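Long-range contacts in uncharacterized HTH-type transcriptional regulator HI_0893 (Haemophilus influenzae, PDB 3QKX), which probably binds regulatory DNA through a helix-turn-helix domain and controls transcription, as expected of a TetR-family regulator: residues 11-16 and 38-43; 54-59 and 110-115; 19-24 and 103-108. All blocks are in the same frame, centred on the assembly; numbering follows the deposited sequence.

All three contacts are partly buried; 1 and 2 pair apolar side chains with a polar or exposed margin, whereas 3 centres on an asparagine amide. The centre of interaction 1 lies farthest out, about 21 Å from that of the chain, and packs helix 6-23 inside the DNA-binding domain. Interactions 2 and 3 lie deeper and join that domain to helix 100-109 and the loop after it. Helix 6-23 serves interactions 1 and 3, helix 52-72 interaction 2. Interaction 1 has one short, straight amide-to-carbonyl hydrogen bond, 2 a CA-H...O contact, and 3 amides against a helix end. Phe14 links 1 to 2 by touching Phe59, whose ring also meets Met21 of 3.

Interaction 1 of 3, residues 11-16 and 38-43; sequences EQIFSA and ANVAAG
Gln12 and Ala38 meet where the first helix of a TetR-type DNA-binding domain packs against the turn of its helix-turn-helix motif. Segment 38-43 is that turn: helix 31-38 stops at Ala38, Asn39 takes a positive phi (64°) in a Schellman motif, and Ala41 is the N-cap residue of helix 42-48, the second helix of the motif. Facing it, residues 12, 13 and 16 share one side of helix 6-23.

The fit depends on small bumps. The methyl of Ala38 is the central knob; it settles into the shallow hollow between Ile13 and Ala16, with its CB 3.7 Å from Ala16 CB and 4.0 Å from Ile13 CA. Alanine suits both helices here, because the backbones come close enough for the two alpha carbons, Ala16 CA and Ala38 CA, to stand 5.2 Å apart. Within the turn, Val40 adds a second, broader bump. Val40 CG2 leans towards Ile13 CG1 at 4.3 Å, a looser touch, while Val40 CG1 lies beside the Gln12 amide. Val40 also rests on Ala35, which ties the turn back to helix 31-38.

Gln12 closes the more open margin of the contact. Its CG stands anti to the backbone N (chi1 -165°) and the chain beyond is extended, which gives the amide the length to span the gap and reach the end of helix 31-38. At the end of a helix a carbonyl such as that of Ala38 can lack the usual helical donor, and a long side-chain amide is well fitted to supply one. The N-H of Gln12 NE2 points almost straight at Ala38 O, 2.8 Å away, with the oxygen lying in the amide plane of Gln12.

Interaction 2 of 3, residues 54-59 and 110-115; sequences ELLEQF and ESLPNF
Leu112 reaches from the loop after helix 100-109 to Leu56 and Phe59 on helix 52-72, the helix that in TetR-family proteins connects the DNA-binding domain to the regulatory domain. The contact thus belongs to the interface between the two halves of the all-helical fold.

From the backbone, Leu112 CB heads toward helix 52-72. CG follows anti to the carbonyl carbon (chi1 -65°), and there the chain forks, each methyl finding a different partner. Leu112 CD1 comes to the edge of the Phe59 ring, near the ring plane, and lies 3.8 Å from Phe59 CD2, with Phe59 CE2 slightly farther off. Leu112 CD2 takes the other direction and rests 3.9 Å from Leu56 CB, then 4.1 Å from Leu56 CD1, the two leucine side chains crossing at about a right angle. Leucine suits this place because its two methyls diverge and can touch two side chains about one helical turn apart. Behind the contact, Leu56 packs on Leu26 and Leu29, and Phe59 on Thr17 and Asp18 of helix 6-23, so these two side chains lie between the loop and other parts of the DNA-binding domain.

The next residue of the loop, Pro113, meets the more exposed margin through its ring and its backbone oxygen. The peptide bond from Pro113 to Asn114 is cis, which is uncommon before a residue other than proline. Glu57, partly exposed, suits this edge, where its methylene groups can border the proline: Glu57 CG lies 4.3 Å from Pro113 CG and 3.4 Å from Pro113 O. The same oxygen also receives a CA-H...O contact from the helix backbone, Glu57 CA to Pro113 O at 3.5 Å, with an angle of 153° at the hydrogen.

Interaction 3 of 3, residues 19-24 and 103-108; sequences RLMARE and LSNLKQ
Met21, a selenomethionine here, lies obliquely across the side chain of Asn105 where helix 6-23 meets helix 100-109. With its CG anti to the backbone N (chi1 -158°), the chain runs out over the asparagine side chain at a slant, placing Met21 SE 3.7 Å from Asn105 CG and its CB and CG next to the amide. The methionine it stands for, long and unbranched, suits such a mixed apolar and polar neighbour.

The amide itself is turned toward the backbone of helix 6-23. Asn105 ND2 donates to Asp18 O, which helps set the amide's rotation and leaves Asn105 OD1 3.3 Å from Ala22 N, an approach whose angle is too poor for a hydrogen bond. Small Ala22 lets the helix pass close, its CB 4.3 Å from Ser104 CB.

One turn further along, Gln108 reaches from the other helix with an extended chain. Its NE2 gives a weak bond to Met21 O, 3.3 Å away, while OE1 accepts from Leu26 N just beyond the helix end; glutamine, donor and acceptor at once, can thus serve both sides of the point where helix 6-23 finishes.

The short segments cross nearly perpendicularly, at 82° with axes 9.1 Å apart, an arrangement consistent with the interface of TetR-family regulators where the first helix of the DNA-binding domain abuts the regulatory domain.

Interaction 1 of 3, residues 11-16 and 38-43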
loop_
_atom_site.group_PDB
_atom_site.type_symbol
_atom_site.label_atom_id
_atom_site.label_comp_id
_atom_site.label_asym_id
_atom_site.label_seq_id
_atom_site.Cartn_x
_atom_site.Cartn_y
_atom_site.Cartn_z
ATOM N N GLU A 11 -26.423 3.628 1.903
ATOM C CA GLU A 11 -25.413 2.724 2.474
ATOM C C GLU A 11 -25.557 1.222 2.014
ATOM O O GLU A 11 -24.654 0.497 1.900
ATOM C CB GLU A 11 -25.411 2.822 4.014
ATOM C CG GLU A 11 -24.323 1.960 4.738
ATOM C CD GLU A 11 -22.907 2.211 4.233
ATOM O OE1 GLU A 11 -22.556 3.387 3.972
ATOM O OE2 GLU A 11 -22.137 1.234 4.115
ATOM N N GLN A 12 -26.886 0.901 1.812
ATOM C CA GLN A 12 -27.234 -0.363 1.166
ATOM C C GLN A 12 -26.522 -0.476 -0.182
ATOM O O GLN A 12 -25.899 -1.480 -0.467
ATOM C CB GLN A 12 -28.759 -0.460 0.992
ATOM C CG GLN A 12 -29.291 -1.856 0.678
ATOM C CD GLN A 12 -30.814 -1.884 0.601
ATOM O OE1 GLN A 12 -31.489 -1.240 1.394
ATOM N NE2 GLN A 12 -31.355 -2.635 -0.362
ATOM N N ILE A 13 -26.571 0.587 -0.971
ATOM C CA ILE A 13 -25.914 0.620 -2.276
ATOM C C ILE A 13 -24.383 0.685 -2.135
ATOM O O ILE A 13 -23.664 -0.002 -2.871
ATOM C CB ILE A 13 -26.445 1.785 -3.154
ATOM C CG1 ILE A 13 -27.920 1.531 -3.540
ATOM C CG2 ILE A 13 -25.624 1.943 -4.415
ATOM C CD1 ILE A 13 -28.724 2.805 -3.912
ATOM N N PHE A 14 -23.886 1.471 -1.181
ATOM C CA PHE A 14 -22.439 1.603 -1.011
ATOM C C PHE A 14 -21.806 0.275 -0.576
ATOM O O PHE A 14 -20.790 -0.135 -1.120
ATOM C CB PHE A 14 -22.082 2.711 -0.004
ATOM C CG PHE A 14 -22.405 4.121 -0.469
ATOM C CD1 PHE A 14 -22.163 4.539 -1.776
ATOM C CD2 PHE A 14 -22.891 5.048 0.441
ATOM C CE1 PHE A 14 -22.456 5.830 -2.169
ATOM C CE2 PHE A 14 -23.181 6.356 0.053
ATOM C CZ PHE A 14 -22.957 6.749 -1.246
ATOM N N SER A 15 -22.435 -0.384 0.394
ATOM C CA SER A 15 -22.069 -1.734 0.810
ATOM C C SER A 15 -21.946 -2.689 -0.378
ATOM O O SER A 15 -21.019 -3.474 -0.454
ATOM C CB SER A 15 -23.119 -2.266 1.795
ATOM O OG SER A 15 -22.997 -3.670 1.990
ATOM N N ALA A 16 -22.915 -2.622 -1.284
ATOM C CA ALA A 16 -22.911 -3.443 -2.484
ATOM C C ALA A 16 -21.825 -3.022 -3.456
ATOM O O ALA A 16 -21.324 -3.841 -4.180
ATOM C CB ALA A 16 -24.315 -3.389 -3.178
ATOM N N ALA A 38 -27.368 -4.748 -4.749
ATOM C CA ALA A 38 -27.944 -4.036 -3.597
ATOM C C ALA A 38 -29.387 -4.432 -3.276
ATOM O O ALA A 38 -29.888 -4.051 -2.226
ATOM C CB ALA A 38 -27.842 -2.516 -3.804
ATOM N N ASN A 39 -30.049 -5.185 -4.170
ATOM C CA ASN A 39 -31.470 -5.526 -4.026
ATOM C C ASN A 39 -32.352 -4.252 -4.083
ATOM O O ASN A 39 -33.278 -4.077 -3.293
ATOM C CB ASN A 39 -31.699 -6.349 -2.735
ATOM C CG ASN A 39 -32.852 -7.362 -2.856
ATOM O OD1 ASN A 39 -33.756 -7.233 -3.698
ATOM N ND2 ASN A 39 -32.812 -8.384 -2.003
ATOM N N VAL A 40 -32.028 -3.369 -5.028
ATOM C CA VAL A 40 -32.817 -2.197 -5.318
ATOM C C VAL A 40 -33.192 -2.184 -6.795
ATOM O O VAL A 40 -32.453 -2.692 -7.625
ATOM C CB VAL A 40 -32.074 -0.884 -4.962
ATOM C CG1 VAL A 40 -31.756 -0.846 -3.505
ATOM C CG2 VAL A 40 -30.846 -0.741 -5.773
ATOM N N ALA A 41 -34.347 -1.609 -7.107
ATOM C CA ALA A 41 -34.805 -1.481 -8.477
ATOM C C ALA A 41 -33.890 -0.583 -9.275
ATOM O O ALA A 41 -33.404 0.412 -8.748
ATOM C CB ALA A 41 -36.234 -0.900 -8.497
ATOM N N ALA A 42 -33.693 -0.901 -10.553
ATOM C CA ALA A 42 -32.951 -0.016 -11.475
ATOM C C ALA A 42 -33.356 1.469 -11.328
ATOM O O ALA A 42 -32.505 2.363 -11.265
ATOM C CB ALA A 42 -33.136 -0.483 -12.935
ATOM N N GLY A 43 -34.650 1.715 -11.232
ATOM C CA GLY A 43 -35.153 3.049 -10.960
ATOM C C GLY A 43 -34.600 3.705 -9.711
ATOM O O GLY A 43 -34.369 4.903 -9.709
#

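Interaction 2 of 3, residues 54-59 and 110-115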
loop_
_atom_site.group_PDB
_atom_site.type_symbol
_atom_site.label_atom_id
_atom_site.label_comp_id
_atom_site.label_asym_id
_atom_site.label_seq_id
_atom_site.Cartn_x
_atom_site.Cartn_y
_atom_site.Cartn_z
ATOM N N GLU A 54 -21.068 9.994 -10.425
ATOM C CA GLU A 54 -21.598 10.628 -9.205
ATOM C C GLU A 54 -21.709 9.611 -8.058
ATOM O O GLU A 54 -21.463 9.959 -6.899
ATOM C CB GLU A 54 -22.961 11.313 -9.462
ATOM C CG GLU A 54 -23.260 12.499 -8.525
ATOM N N LEU A 55 -22.050 8.362 -8.396
ATOM C CA LEU A 55 -22.030 7.248 -7.439
ATOM C C LEU A 55 -20.660 7.083 -6.805
ATOM O O LEU A 55 -20.528 7.154 -5.591
ATOM C CB LEU A 55 -22.447 5.929 -8.113
ATOM C CG LEU A 55 -22.815 4.756 -7.191
ATOM C CD1 LEU A 55 -23.834 3.815 -7.874
ATOM C CD2 LEU A 55 -21.600 3.982 -6.758
ATOM N N LEU A 56 -19.642 6.874 -7.625
ATOM C CA LEU A 56 -18.293 6.630 -7.106
ATOM C C LEU A 56 -17.687 7.840 -6.353
ATOM O O LEU A 56 -16.890 7.646 -5.442
ATOM C CB LEU A 56 -17.363 6.165 -8.226
ATOM C CG LEU A 56 -17.702 4.836 -8.933
ATOM C CD1 LEU A 56 -16.580 4.490 -9.921
ATOM C CD2 LEU A 56 -17.921 3.687 -7.976
ATOM N N GLU A 57 -18.095 9.065 -6.711
ATOM C CA GLU A 57 -17.732 10.269 -5.936
ATOM C C GLU A 57 -18.235 10.184 -4.502
ATOM O O GLU A 57 -17.452 10.300 -3.561
ATOM C CB GLU A 57 -18.280 11.561 -6.579
ATOM C CG GLU A 57 -17.579 12.000 -7.874
ATOM C CD GLU A 57 -17.563 13.522 -8.075
ATOM O OE1 GLU A 57 -16.870 14.227 -7.306
ATOM O OE2 GLU A 57 -18.220 14.006 -9.024
ATOM N N GLN A 58 -19.542 9.989 -4.342
ATOM C CA GLN A 58 -20.158 9.906 -3.007
ATOM C C GLN A 58 -19.626 8.705 -2.215
ATOM O O GLN A 58 -19.438 8.799 -0.996
ATOM C CB GLN A 58 -21.692 9.854 -3.103
ATOM C CG GLN A 58 -22.337 11.190 -3.505
ATOM C CD GLN A 58 -23.876 11.134 -3.536
ATOM O OE1 GLN A 58 -24.514 10.518 -2.667
ATOM N NE2 GLN A 58 -24.474 11.789 -4.539
ATOM N N PHE A 59 -19.374 7.596 -2.914
ATOM C CA PHE A 59 -18.778 6.413 -2.318
ATOM C C PHE A 59 -17.413 6.725 -1.717
ATOM O O PHE A 59 -17.133 6.327 -0.588
ATOM C CB PHE A 59 -18.648 5.320 -3.374
ATOM C CG PHE A 59 -17.969 4.062 -2.884
ATOM C CD1 PHE A 59 -18.657 3.137 -2.114
ATOM C CD2 PHE A 59 -16.662 3.790 -3.228
ATOM C CE1 PHE A 59 -18.050 1.957 -1.695
ATOM C CE2 PHE A 59 -16.043 2.622 -2.799
ATOM C CZ PHE A 59 -16.747 1.702 -2.033
ATOM N N GLU A 110 -7.809 4.428 -4.675
ATOM C CA GLU A 110 -7.023 5.585 -5.170
ATOM C C GLU A 110 -7.348 6.001 -6.616
ATOM O O GLU A 110 -7.099 7.147 -6.990
ATOM C CB GLU A 110 -5.522 5.333 -5.025
ATOM C CG GLU A 110 -5.025 5.478 -3.590
ATOM C CD GLU A 110 -3.604 4.932 -3.389
ATOM O OE1 GLU A 110 -2.871 4.764 -4.399
ATOM O OE2 GLU A 110 -3.228 4.673 -2.219
ATOM N N SER A 111 -7.927 5.090 -7.404
ATOM C CA SER A 111 -8.470 5.432 -8.734
ATOM C C SER A 111 -9.807 6.221 -8.716
ATOM O O SER A 111 -10.251 6.690 -9.772
ATOM C CB SER A 111 -8.652 4.162 -9.580
ATOM O OG SER A 111 -7.431 3.459 -9.725
ATOM N N LEU A 112 -10.450 6.354 -7.546
ATOM C CA LEU A 112 -11.749 7.042 -7.460
ATOM C C LEU A 112 -11.587 8.562 -7.613
ATOM O O LEU A 112 -10.601 9.121 -7.129
ATOM C CB LEU A 112 -12.441 6.753 -6.117
ATOM C CG LEU A 112 -12.886 5.317 -5.813
ATOM C CD1 LEU A 112 -13.309 5.193 -4.357
ATOM C CD2 LEU A 112 -14.005 4.904 -6.728
ATOM N N PRO A 113 -12.561 9.231 -8.274
ATOM C CA PRO A 113 -12.590 10.695 -8.295
ATOM C C PRO A 113 -13.234 11.255 -7.007
ATOM O O PRO A 113 -14.428 11.060 -6.831
ATOM C CB PRO A 113 -13.469 11.012 -9.519
ATOM C CG PRO A 113 -14.361 9.836 -9.687
ATOM C CD PRO A 113 -13.675 8.647 -9.058
ATOM N N ASN A 114 -12.510 11.924 -6.097
ATOM C CA ASN A 114 -11.073 12.221 -6.151
ATOM C C ASN A 114 -10.418 11.816 -4.825
ATOM O O ASN A 114 -10.545 12.525 -3.825
ATOM C CB ASN A 114 -10.850 13.718 -6.412
ATOM C CG ASN A 114 -11.573 14.214 -7.651
ATOM O OD1 ASN A 114 -11.160 13.937 -8.774
ATOM N ND2 ASN A 114 -12.644 14.964 -7.449
ATOM N N PHE A 115 -9.726 10.671 -4.814
ATOM C CA PHE A 115 -8.952 10.226 -3.623
ATOM C C PHE A 115 -7.701 11.111 -3.373
ATOM O O PHE A 115 -7.080 11.035 -2.298
ATOM C CB PHE A 115 -8.550 8.738 -3.750
ATOM C CG PHE A 115 -8.227 8.073 -2.430
#

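Interaction 3 of 3, residues 19-24 and 103-108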
loop_
_atom_site.group_PDB
_atom_site.type_symbol
_atom_site.label_atom_id
_atom_site.label_comp_id
_atom_site.label_asym_id
_atom_site.label_seq_id
_atom_site.Cartn_x
_atom_site.Cartn_y
_atom_site.Cartn_z
ATOM N N ARG A 19 -18.661 -4.815 -2.466
ATOM C CA ARG A 19 -18.678 -6.237 -2.839
ATOM C C ARG A 19 -18.383 -6.467 -4.311
ATOM O O ARG A 19 -17.532 -7.272 -4.646
ATOM C CB ARG A 19 -20.026 -6.876 -2.489
ATOM C CG ARG A 19 -20.271 -7.013 -0.996
ATOM C CD ARG A 19 -21.543 -7.818 -0.706
ATOM N NE ARG A 19 -22.399 -7.060 0.200
ATOM C CZ ARG A 19 -23.546 -6.434 -0.108
ATOM N NH1 ARG A 19 -24.123 -6.530 -1.318
ATOM N NH2 ARG A 19 -24.161 -5.739 0.844
ATOM N N LEU A 20 -19.083 -5.747 -5.179
ATOM C CA LEU A 20 -18.899 -5.892 -6.630
ATOM C C LEU A 20 -17.481 -5.426 -7.026
ATOM O O LEU A 20 -16.859 -5.992 -7.939
ATOM C CB LEU A 20 -20.002 -5.141 -7.411
ATOM C CG LEU A 20 -20.449 -5.703 -8.768
HETATM N N MSE A 21 -16.933 -4.469 -6.280
HETATM C CA MSE A 21 -15.548 -4.040 -6.495
HETATM C C MSE A 21 -14.520 -5.094 -6.042
HETATM O O MSE A 21 -13.473 -5.235 -6.660
HETATM C CB MSE A 21 -15.289 -2.710 -5.781
HETATM C CG MSE A 21 -14.130 -1.937 -6.342
HETATM SE SE MSE A 21 -13.734 -0.406 -5.268
HETATM C CE MSE A 21 -15.361 0.584 -5.499
ATOM N N ALA A 22 -14.809 -5.798 -4.949
ATOM C CA ALA A 22 -13.915 -6.812 -4.418
ATOM C C ALA A 22 -13.935 -8.106 -5.261
ATOM O O ALA A 22 -12.887 -8.735 -5.459
ATOM C CB ALA A 22 -14.264 -7.106 -2.969
ATOM N N ARG A 23 -15.108 -8.480 -5.782
ATOM C CA ARG A 23 -15.254 -9.748 -6.534
ATOM C C ARG A 23 -14.893 -9.628 -8.028
ATOM O O ARG A 23 -14.031 -10.377 -8.529
ATOM C CB ARG A 23 -16.676 -10.293 -6.383
ATOM C CG ARG A 23 -17.020 -10.676 -4.945
ATOM C CD ARG A 23 -18.329 -11.452 -4.865
ATOM N NE ARG A 23 -19.054 -11.150 -3.617
ATOM C CZ ARG A 23 -20.371 -11.329 -3.421
ATOM N NH1 ARG A 23 -21.169 -11.820 -4.386
ATOM N NH2 ARG A 23 -20.906 -11.012 -2.246
ATOM N N GLU A 24 -15.574 -8.718 -8.727
ATOM C CA GLU A 24 -15.198 -8.304 -10.080
ATOM C C GLU A 24 -14.311 -7.065 -9.929
ATOM O O GLU A 24 -14.029 -6.649 -8.807
ATOM C CB GLU A 24 -16.449 -7.977 -10.897
ATOM C CG GLU A 24 -17.515 -9.093 -10.904
ATOM C CD GLU A 24 -18.813 -8.669 -11.573
ATOM O OE1 GLU A 24 -19.572 -7.863 -10.980
ATOM O OE2 GLU A 24 -19.086 -9.157 -12.683
ATOM N N LEU A 103 -10.514 -4.092 2.868
ATOM C CA LEU A 103 -9.073 -4.309 2.698
ATOM C C LEU A 103 -8.690 -4.561 1.218
ATOM O O LEU A 103 -7.731 -3.971 0.737
ATOM C CB LEU A 103 -8.587 -5.453 3.615
ATOM C CG LEU A 103 -7.122 -5.848 3.553
ATOM C CD1 LEU A 103 -6.256 -4.734 4.117
ATOM C CD2 LEU A 103 -6.916 -7.175 4.291
ATOM N N SER A 104 -9.443 -5.402 0.508
ATOM C CA SER A 104 -9.194 -5.629 -0.925
ATOM C C SER A 104 -9.280 -4.348 -1.730
ATOM O O SER A 104 -8.457 -4.098 -2.595
ATOM C CB SER A 104 -10.199 -6.608 -1.523
ATOM O OG SER A 104 -10.151 -7.861 -0.891
ATOM N N ASN A 105 -10.296 -3.547 -1.460
ATOM C CA ASN A 105 -10.540 -2.361 -2.269
ATOM C C ASN A 105 -9.623 -1.162 -1.939
ATOM O O ASN A 105 -9.506 -0.256 -2.761
ATOM C CB ASN A 105 -12.025 -1.973 -2.201
ATOM C CG ASN A 105 -12.923 -3.038 -2.793
ATOM O OD1 ASN A 105 -12.513 -3.788 -3.665
ATOM N ND2 ASN A 105 -14.164 -3.106 -2.320
ATOM N N LEU A 106 -8.954 -1.173 -0.777
ATOM C CA LEU A 106 -7.981 -0.115 -0.417
ATOM C C LEU A 106 -7.114 0.362 -1.595
ATOM O O LEU A 106 -6.935 1.568 -1.807
ATOM C CB LEU A 106 -7.039 -0.596 0.683
ATOM C CG LEU A 106 -7.489 -0.582 2.139
ATOM C CD1 LEU A 106 -6.356 -1.132 3.025
ATOM C CD2 LEU A 106 -7.878 0.801 2.582
ATOM N N LYS A 107 -6.580 -0.593 -2.352
ATOM C CA LYS A 107 -5.693 -0.271 -3.462
ATOM C C LYS A 107 -6.502 0.416 -4.570
ATOM O O LYS A 107 -6.219 1.565 -4.952
ATOM C CB LYS A 107 -5.010 -1.548 -3.974
ATOM C CG LYS A 107 -4.107 -2.238 -2.913
ATOM N N GLN A 108 -7.553 -0.268 -5.020
ATOM C CA GLN A 108 -8.451 0.272 -6.050
ATOM C C GLN A 108 -9.152 1.610 -5.692
ATOM O O GLN A 108 -9.603 2.307 -6.589
ATOM C CB GLN A 108 -9.510 -0.770 -6.433
ATOM C CG GLN A 108 -8.990 -1.949 -7.240
ATOM C CD GLN A 108 -10.088 -2.955 -7.550
ATOM O OE1 GLN A 108 -10.539 -3.074 -8.689
ATOM N NE2 GLN A 108 -10.530 -3.675 -6.532
#